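Local coordinates for protein BA_2500 (Bacillus anthracis, PDB 4GUC) that is of unknown function but is a small, mostly beta domain of a family grouped with the E-set folds, at residues Y16-L19 and H20-D24; G79-H82 and N83-R86; F7-W11 and R12-Y16. One frame throughout, in Å; residues are numbered along the deposited sequence.

Interaction 1: residues Y16-L19 and H20-D24; sequences YFLL and HHNAD
F17 and H21, one helical turn apart, stack face to face. Their ring centroids are 3.9 Å apart and the planes differ by 20°. H21 ND1 lies over the centre of the phenyl ring. The same nitrogen donates to F17 O at 2.7 Å, with that oxygen in the imidazole plane. The bond puts a proton on ND1, and bond and stack together hold the ring's rotation. F17 reaches this place with CG anti to its backbone N (chi1 -179°). H21 has CG beside its own N instead (chi1 -71°), which turns the ring back over the preceding turn.

N22 ND2 bonds to L18 O at 2.8 Å, close to the amide plane. L19 O takes two backbone donors, N22 N from above the carbonyl plane and A23 N in that plane at 2.8 Å. L19 CD1 meets A23 CB at 3.7 Å. The near-parallel rings of Y16 and H20 are slid apart and barely overlap. The polar ends of both turn to strand 109-119: Y16 OH to S115 N and H20 ND1 to Y112 OH. L19 is buried against Y112 and against V101 and V103 of strand 98-106, so helix 16-22 packs on these two strands.

Interaction 2: residues G79-H82 and N83-R86; sequences GLKH and NYGR
K81 lies alongside Y84 with its aliphatic end over one face of the ring. CE sits above the ring centre, 3.5 Å from the centroid, a CH-pi contact. The chain runs straight to CE and then bends at chi4 (50°). This keeps NZ over the same face, 4.3 Å from the centroid and 17° off the ring normal, as a cation-pi contact. H82 O lies at the ring edge, in its plane, 3.2 Å from Y84 CD1.

The next pair is H82 and N83. Their side chains point the same way, and N83 OD1 rests over one face of the imidazole.

A type II beta turn from K81 to Y84 sets these positions. Y84 N donates to K81 O at 3.1 Å. N83 has the positive phi (66°) of the third turn position. A water lies 2.8 Å from Y84 O and also accepts a weak bond from K81 N. Farther along, R86 CB packs on G79, while its guanidinium leads away to a salt bridge with D41. Y45 meets the Y84 ring edge-to-face.

CE rests on the ring and the ammonium stands above it. The electron-rich face would probably stabilise that charge at the surface.

Interaction 3: residues F7-W11 and R12-Y16; sequences FLDTW and RWQNY
Q14 presents its flat amide edgewise to D9 and W11. NE2 donates to D9 OD2 at 2.7 Å and to W11 O at 2.6 Å. Both acceptors lie close to the amide plane, as suits the two N-H groups of one nitrogen. The carboxylate of D9 is turned 56° against this amide. Its OD2 receives Q14 through the anti lone pair, while W11 N comes at 3.1 Å from above the carboxylate plane. The bond to W11 O also arrives from above the carbonyl plane. One further flat group is W13, whose indole has R12 CG, in the conformer described, over the centre of one face, 3.9 Å above it.

The glutamine chain is bent at chi2 (-71°), which folds the amide back toward D9. The aspartate meets it with CG anti to its own N (chi1 -169°). OE1 of Q14 then lies 3.4 Å from D9 CB. Q14 was deposited in two conformers, and these bonds belong to the one described.

In this conformer two bonds hold NE2. The carboxylate has several partners. D9 OD2 also accepts from Y57 OH, and D9 OD1 makes salt bridges with R71 and with K55, which also makes a cation-pi contact with the buried W11. These positive groups would probably favour the ionised carboxylate.

The D9 OD2 bond to W11 N is an Asx turn. Q14 in this conformer bridges that turn to W11 O, just ahead of a helix. N15 is the N-cap residue of that helix, and its OD1 accepts from L18 N.

In the fold
From the N terminus, interaction 3 comes first. It closes the loop between D9 and Q14 and ties it to strands 53-59 and 69-76. Y16 is shared with interaction 1, so the loop passes straight into helix 16-22. The two also touch in space, where W13 packs against L18, L19 and N22. Interaction 1 then carries the chain off the helix into strand 24-25, which runs parallel to strand 109-119. Interaction 2 follows much later, at the turn entering strand 84-90 of the two-stranded sheet with 39-45. Its centre is about 26 Å from each of the others. None of the three nests in or crosses another.

Interaction 1: residues Y16-L19 and H20-D24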
loop_
_atom_site.group_PDB
_atom_site.type_symbol
_atom_site.label_atom_id
_atom_site.label_comp_id
_atom_site.label_asym_id
_atom_site.label_seq_id
_atom_site.Cartn_x
_atom_site.Cartn_y
_atom_site.Cartn_z
ATOM N N TYR A 16 0.991 -11.855 1.449
ATOM C CA TYR A 16 1.241 -11.102 2.682
ATOM C C TYR A 16 2.386 -11.703 3.499
ATOM O O TYR A 16 3.217 -10.969 4.020
ATOM C CB TYR A 16 -0.008 -10.847 3.519
ATOM C CG TYR A 16 0.247 -9.846 4.612
ATOM C CD1 TYR A 16 0.118 -8.476 4.364
ATOM C CD2 TYR A 16 0.652 -10.239 5.873
ATOM C CE1 TYR A 16 0.375 -7.541 5.341
ATOM C CE2 TYR A 16 0.904 -9.318 6.842
ATOM C CZ TYR A 16 0.771 -7.966 6.596
ATOM O OH TYR A 16 1.042 -7.028 7.595
ATOM N N PHE A 17 2.440 -13.024 3.649
ATOM C CA PHE A 17 3.527 -13.634 4.399
ATOM C C PHE A 17 4.883 -13.197 3.809
ATOM O O PHE A 17 5.795 -12.790 4.536
ATOM C CB PHE A 17 3.438 -15.162 4.400
ATOM C CG PHE A 17 4.536 -15.825 5.180
ATOM C CD1 PHE A 17 4.366 -16.184 6.501
ATOM C CD2 PHE A 17 5.775 -16.078 4.596
ATOM C CE1 PHE A 17 5.398 -16.795 7.214
ATOM C CE2 PHE A 17 6.798 -16.673 5.305
ATOM C CZ PHE A 17 6.602 -17.011 6.621
ATOM N N LEU A 18 5.023 -13.263 2.480
ATOM C CA LEU A 18 6.289 -12.899 1.858
ATOM C C LEU A 18 6.587 -11.424 1.997
ATOM O O LEU A 18 7.741 -11.043 2.275
ATOM C CB LEU A 18 6.348 -13.396 0.419
ATOM C CG LEU A 18 6.475 -14.931 0.239
ATOM C CD1 LEU A 18 6.418 -15.275 -1.262
ATOM C CD2 LEU A 18 7.745 -15.462 0.860
ATOM N N LEU A 19 5.570 -10.603 1.863
ATOM C CA LEU A 19 5.735 -9.142 2.024
ATOM C C LEU A 19 6.237 -8.845 3.436
ATOM O O LEU A 19 7.240 -8.146 3.638
ATOM C CB LEU A 19 4.386 -8.437 1.784
ATOM C CG LEU A 19 4.410 -6.911 1.934
ATOM C CD1 LEU A 19 5.206 -6.288 0.758
ATOM C CD2 LEU A 19 3.017 -6.334 2.076
ATOM N N HIS A 20 5.572 -9.430 4.416
ATOM C CA HIS A 20 5.904 -9.203 5.808
ATOM C C HIS A 20 7.260 -9.751 6.179
ATOM O O HIS A 20 7.849 -9.293 7.163
ATOM C CB HIS A 20 4.729 -9.777 6.626
ATOM C CG HIS A 20 4.812 -9.639 8.103
ATOM N ND1 HIS A 20 4.918 -8.422 8.729
ATOM C CD2 HIS A 20 4.575 -10.548 9.077
ATOM C CE1 HIS A 20 4.855 -8.597 10.034
ATOM N NE2 HIS A 20 4.632 -9.876 10.275
ATOM N N HIS A 21 7.770 -10.716 5.439
ATOM C CA HIS A 21 9.077 -11.296 5.731
ATOM C C HIS A 21 10.202 -10.768 4.833
ATOM O O HIS A 21 11.343 -11.209 4.946
ATOM C CB HIS A 21 8.984 -12.839 5.740
ATOM C CG HIS A 21 8.232 -13.362 6.929
ATOM N ND1 HIS A 21 6.857 -13.418 6.971
ATOM C CD2 HIS A 21 8.665 -13.812 8.135
ATOM C CE1 HIS A 21 6.474 -13.878 8.150
ATOM N NE2 HIS A 21 7.549 -14.142 8.866
ATOM N N ASN A 22 9.888 -9.823 3.958
ATOM C CA ASN A 22 10.904 -9.241 3.049
ATOM C C ASN A 22 10.922 -7.732 2.948
ATOM O O ASN A 22 11.995 -7.126 2.925
ATOM C CB ASN A 22 10.697 -9.870 1.678
ATOM C CG ASN A 22 11.143 -11.299 1.675
ATOM O OD1 ASN A 22 12.344 -11.570 1.617
ATOM N ND2 ASN A 22 10.204 -12.235 1.717
ATOM N N ALA A 23 9.770 -7.103 2.874
ATOM C CA ALA A 23 9.736 -5.651 2.749
ATOM C C ALA A 23 10.048 -4.985 4.058
ATOM O O ALA A 23 9.874 -5.579 5.121
ATOM C CB ALA A 23 8.352 -5.167 2.233
ATOM N N ASP A 24 10.495 -3.748 4.001
ATOM C CA ASP A 24 10.788 -3.006 5.214
ATOM C C ASP A 24 9.571 -2.290 5.734
ATOM O O ASP A 24 8.895 -1.575 5.016
ATOM C CB ASP A 24 11.871 -1.956 4.983
ATOM C CG ASP A 24 13.285 -2.520 4.993
ATOM O OD1 ASP A 24 13.508 -3.749 5.104
ATOM O OD2 ASP A 24 14.203 -1.680 4.925
#

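Interaction 2: residues G79-H82 and N83-R86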
loop_
_atom_site.group_PDB
_atom_site.type_symbol
_atom_site.label_atom_id
_atom_site.label_comp_id
_atom_site.label_asym_id
_atom_site.label_seq_id
_atom_site.Cartn_x
_atom_site.Cartn_y
_atom_site.Cartn_z
ATOM N N GLY A 79 2.905 15.579 -4.153
ATOM C CA GLY A 79 3.467 16.665 -3.363
ATOM C C GLY A 79 4.504 17.442 -4.154
ATOM O O GLY A 79 4.833 17.093 -5.279
ATOM N N LEU A 80 5.011 18.525 -3.572
ATOM C CA LEU A 80 6.052 19.333 -4.202
ATOM C C LEU A 80 7.321 19.370 -3.364
ATOM O O LEU A 80 8.285 20.053 -3.729
ATOM C CB LEU A 80 5.542 20.761 -4.413
ATOM C CG LEU A 80 4.366 20.910 -5.379
ATOM C CD1 LEU A 80 3.932 22.359 -5.475
ATOM C CD2 LEU A 80 4.757 20.360 -6.767
ATOM N N LYS A 81 7.382 18.533 -2.337
ATOM C CA LYS A 81 8.503 18.519 -1.391
ATOM C C LYS A 81 9.697 17.728 -1.883
ATOM O O LYS A 81 9.627 16.534 -2.152
ATOM C CB LYS A 81 8.004 17.969 -0.055
ATOM C CG LYS A 81 9.049 17.934 1.056
ATOM C CD LYS A 81 8.383 17.602 2.416
ATOM C CE LYS A 81 9.445 17.451 3.499
ATOM N NZ LYS A 81 10.406 18.562 3.543
ATOM N N HIS A 82 10.815 18.410 -1.955
ATOM C CA HIS A 82 12.082 17.813 -2.429
ATOM C C HIS A 82 12.470 16.541 -1.697
ATOM O O HIS A 82 12.572 16.535 -0.487
ATOM C CB HIS A 82 13.222 18.846 -2.331
ATOM C CG HIS A 82 14.489 18.435 -3.010
ATOM N ND1 HIS A 82 14.673 18.601 -4.368
ATOM C CD2 HIS A 82 15.640 17.905 -2.537
ATOM C CE1 HIS A 82 15.876 18.160 -4.703
ATOM N NE2 HIS A 82 16.482 17.727 -3.619
ATOM N N ASN A 83 12.687 15.462 -2.449
ATOM C CA ASN A 83 13.120 14.168 -1.941
ATOM C C ASN A 83 12.104 13.438 -1.036
ATOM O O ASN A 83 12.454 12.479 -0.351
ATOM C CB ASN A 83 14.506 14.220 -1.296
ATOM C CG ASN A 83 15.643 14.448 -2.268
ATOM O OD1 ASN A 83 15.443 14.546 -3.479
ATOM N ND2 ASN A 83 16.875 14.487 -1.734
ATOM N N TYR A 84 10.868 13.920 -1.051
ATOM C CA TYR A 84 9.796 13.284 -0.307
ATOM C C TYR A 84 8.643 13.035 -1.275
ATOM O O TYR A 84 8.587 13.615 -2.355
ATOM C CB TYR A 84 9.288 14.123 0.885
ATOM C CG TYR A 84 10.217 14.183 2.085
ATOM C CD1 TYR A 84 11.457 14.797 2.008
ATOM C CD2 TYR A 84 9.801 13.726 3.335
ATOM C CE1 TYR A 84 12.308 14.880 3.085
ATOM C CE2 TYR A 84 10.648 13.815 4.455
ATOM C CZ TYR A 84 11.892 14.386 4.306
ATOM O OH TYR A 84 12.767 14.509 5.355
ATOM N N GLY A 85 7.758 12.136 -0.897
ATOM C CA GLY A 85 6.555 11.836 -1.666
ATOM C C GLY A 85 5.314 11.998 -0.817
ATOM O O GLY A 85 5.331 11.659 0.376
ATOM N N ARG A 86 4.230 12.508 -1.409
ATOM C CA ARG A 86 2.945 12.644 -0.707
ATOM C C ARG A 86 1.979 11.761 -1.508
ATOM O O ARG A 86 1.846 11.933 -2.706
ATOM C CB ARG A 86 2.433 14.078 -0.658
ATOM C CG ARG A 86 1.139 14.177 0.095
ATOM C CD ARG A 86 0.544 15.537 -0.022
ATOM N NE ARG A 86 -0.733 15.588 0.681
ATOM C CZ ARG A 86 -1.592 16.597 0.566
ATOM N NH1 ARG A 86 -1.314 17.598 -0.248
ATOM N NH2 ARG A 86 -2.746 16.564 1.227
HETATM O O HOH W 1 6.648 15.558 -3.067
#

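Interaction 3: residues F7-W11 and R12-Y16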
loop_
_atom_site.group_PDB
_atom_site.type_symbol
_atom_site.label_atom_id
_atom_site.label_comp_id
_atom_site.label_asym_id
_atom_site.label_seq_id
_atom_site.Cartn_x
_atom_site.Cartn_y
_atom_site.Cartn_z
ATOM N N PHE A 7 -7.098 -9.359 -10.995
ATOM C CA PHE A 7 -6.301 -8.442 -11.789
ATOM C C PHE A 7 -4.830 -8.692 -11.466
ATOM O O PHE A 7 -4.437 -8.871 -10.311
ATOM C CB PHE A 7 -6.799 -7.017 -11.601
ATOM C CG PHE A 7 -8.261 -6.870 -11.977
ATOM C CD1 PHE A 7 -8.650 -6.906 -13.318
ATOM C CD2 PHE A 7 -9.240 -6.721 -11.010
ATOM C CE1 PHE A 7 -9.983 -6.798 -13.679
ATOM C CE2 PHE A 7 -10.572 -6.601 -11.362
ATOM C CZ PHE A 7 -10.947 -6.637 -12.701
ATOM N N LEU A 8 -4.019 -8.728 -12.510
ATOM C CA LEU A 8 -2.608 -9.031 -12.393
ATOM C C LEU A 8 -1.812 -7.859 -11.847
ATOM O O LEU A 8 -2.270 -6.732 -11.938
ATOM C CB LEU A 8 -2.083 -9.447 -13.742
ATOM C CG LEU A 8 -2.824 -10.611 -14.425
ATOM C CD1 LEU A 8 -2.161 -10.925 -15.777
ATOM C CD2 LEU A 8 -2.831 -11.821 -13.519
ATOM N N ASP A 9 -0.627 -8.135 -11.274
ATOM C CA ASP A 9 0.205 -7.081 -10.714
ATOM C C ASP A 9 1.679 -7.455 -10.959
ATOM O O ASP A 9 2.005 -8.642 -10.994
ATOM C CB ASP A 9 -0.045 -6.955 -9.213
ATOM C CG ASP A 9 0.601 -5.698 -8.624
ATOM O OD1 ASP A 9 0.014 -4.592 -8.826
ATOM O OD2 ASP A 9 1.645 -5.813 -7.933
ATOM N N THR A 10 2.555 -6.458 -11.097
ATOM C CA THR A 10 3.971 -6.687 -11.391
ATOM C C THR A 10 4.978 -6.633 -10.243
ATOM O O THR A 10 6.159 -6.995 -10.404
ATOM C CB THR A 10 4.491 -5.587 -12.386
ATOM O OG1 THR A 10 4.372 -4.286 -11.793
ATOM C CG2 THR A 10 3.745 -5.602 -13.693
ATOM N N TRP A 11 4.530 -6.203 -9.075
ATOM C CA TRP A 11 5.436 -6.055 -7.930
ATOM C C TRP A 11 5.935 -7.403 -7.421
ATOM O O TRP A 11 5.295 -8.434 -7.583
ATOM C CB TRP A 11 4.835 -5.101 -6.917
ATOM C CG TRP A 11 4.897 -3.667 -7.388
ATOM C CD1 TRP A 11 5.104 -3.192 -8.661
ATOM C CD2 TRP A 11 4.535 -2.534 -6.597
ATOM N NE1 TRP A 11 4.991 -1.817 -8.679
ATOM C CE2 TRP A 11 4.642 -1.386 -7.422
ATOM C CE3 TRP A 11 4.215 -2.364 -5.252
ATOM C CZ2 TRP A 11 4.394 -0.094 -6.933
ATOM C CZ3 TRP A 11 3.946 -1.092 -4.794
ATOM C CH2 TRP A 11 4.045 0.011 -5.623
ATOM N N ARG A 12 7.079 -7.382 -6.763
ATOM C CA ARG A 12 7.699 -8.619 -6.327
ATOM C C ARG A 12 6.925 -9.496 -5.333
ATOM O O ARG A 12 6.844 -10.708 -5.534
ATOM C CB ARG A 12 9.103 -8.322 -5.796
ATOM C CG ARG A 12 9.943 -9.590 -5.624
ATOM C CD ARG A 12 11.376 -9.284 -5.214
ATOM N NE ARG A 12 12.036 -8.401 -6.170
ATOM C CZ ARG A 12 12.696 -8.806 -7.256
ATOM N NH1 ARG A 12 12.804 -10.091 -7.545
ATOM N NH2 ARG A 12 13.263 -7.913 -8.047
ATOM N N TRP A 13 6.355 -8.901 -4.293
ATOM C CA TRP A 13 5.635 -9.659 -3.266
ATOM C C TRP A 13 4.126 -9.550 -3.423
ATOM O O TRP A 13 3.541 -8.484 -3.204
ATOM C CB TRP A 13 6.068 -9.149 -1.894
ATOM C CG TRP A 13 7.548 -9.071 -1.742
ATOM C CD1 TRP A 13 8.295 -7.939 -1.561
ATOM C CD2 TRP A 13 8.478 -10.152 -1.861
ATOM N NE1 TRP A 13 9.627 -8.263 -1.493
ATOM C CE2 TRP A 13 9.765 -9.615 -1.682
ATOM C CE3 TRP A 13 8.345 -11.532 -2.066
ATOM C CZ2 TRP A 13 10.916 -10.411 -1.718
ATOM C CZ3 TRP A 13 9.489 -12.330 -2.096
ATOM C CH2 TRP A 13 10.760 -11.763 -1.928
ATOM N N GLN A 14 3.475 -10.668 -3.728
ATOM C CA GLN A 14 2.022 -10.670 -3.918
ATOM C C GLN A 14 1.333 -11.563 -2.903
ATOM O O GLN A 14 0.194 -11.966 -3.089
ATOM C CB GLN A 14 1.677 -11.169 -5.315
ATOM C CG GLN A 14 2.366 -10.438 -6.457
ATOM C CD GLN A 14 1.875 -9.063 -6.661
ATOM O OE1 GLN A 14 0.722 -8.747 -6.378
ATOM N NE2 GLN A 14 2.733 -8.223 -7.205
ATOM N N ASN A 15 2.070 -11.921 -1.864
ATOM C CA ASN A 15 1.564 -12.720 -0.777
ATOM C C ASN A 15 1.941 -11.980 0.511
ATOM O O ASN A 15 3.095 -11.569 0.649
ATOM C CB ASN A 15 2.221 -14.104 -0.897
ATOM C CG ASN A 15 1.915 -14.973 0.217
ATOM O OD1 ASN A 15 2.562 -14.854 1.269
ATOM N ND2 ASN A 15 1.051 -15.953 -0.005
ATOM N N TYR A 16 0.991 -11.855 1.449
ATOM C CA TYR A 16 1.241 -11.102 2.682
ATOM C C TYR A 16 2.386 -11.703 3.499
ATOM O O TYR A 16 3.217 -10.969 4.020
ATOM C CB TYR A 16 -0.008 -10.847 3.519
ATOM C CG TYR A 16 0.247 -9.846 4.612
ATOM C CD1 TYR A 16 0.118 -8.476 4.364
ATOM C CD2 TYR A 16 0.652 -10.239 5.873
ATOM C CE1 TYR A 16 0.375 -7.541 5.341
ATOM C CE2 TYR A 16 0.904 -9.318 6.842
ATOM C CZ TYR A 16 0.771 -7.966 6.596
ATOM O OH TYR A 16 1.042 -7.028 7.595
#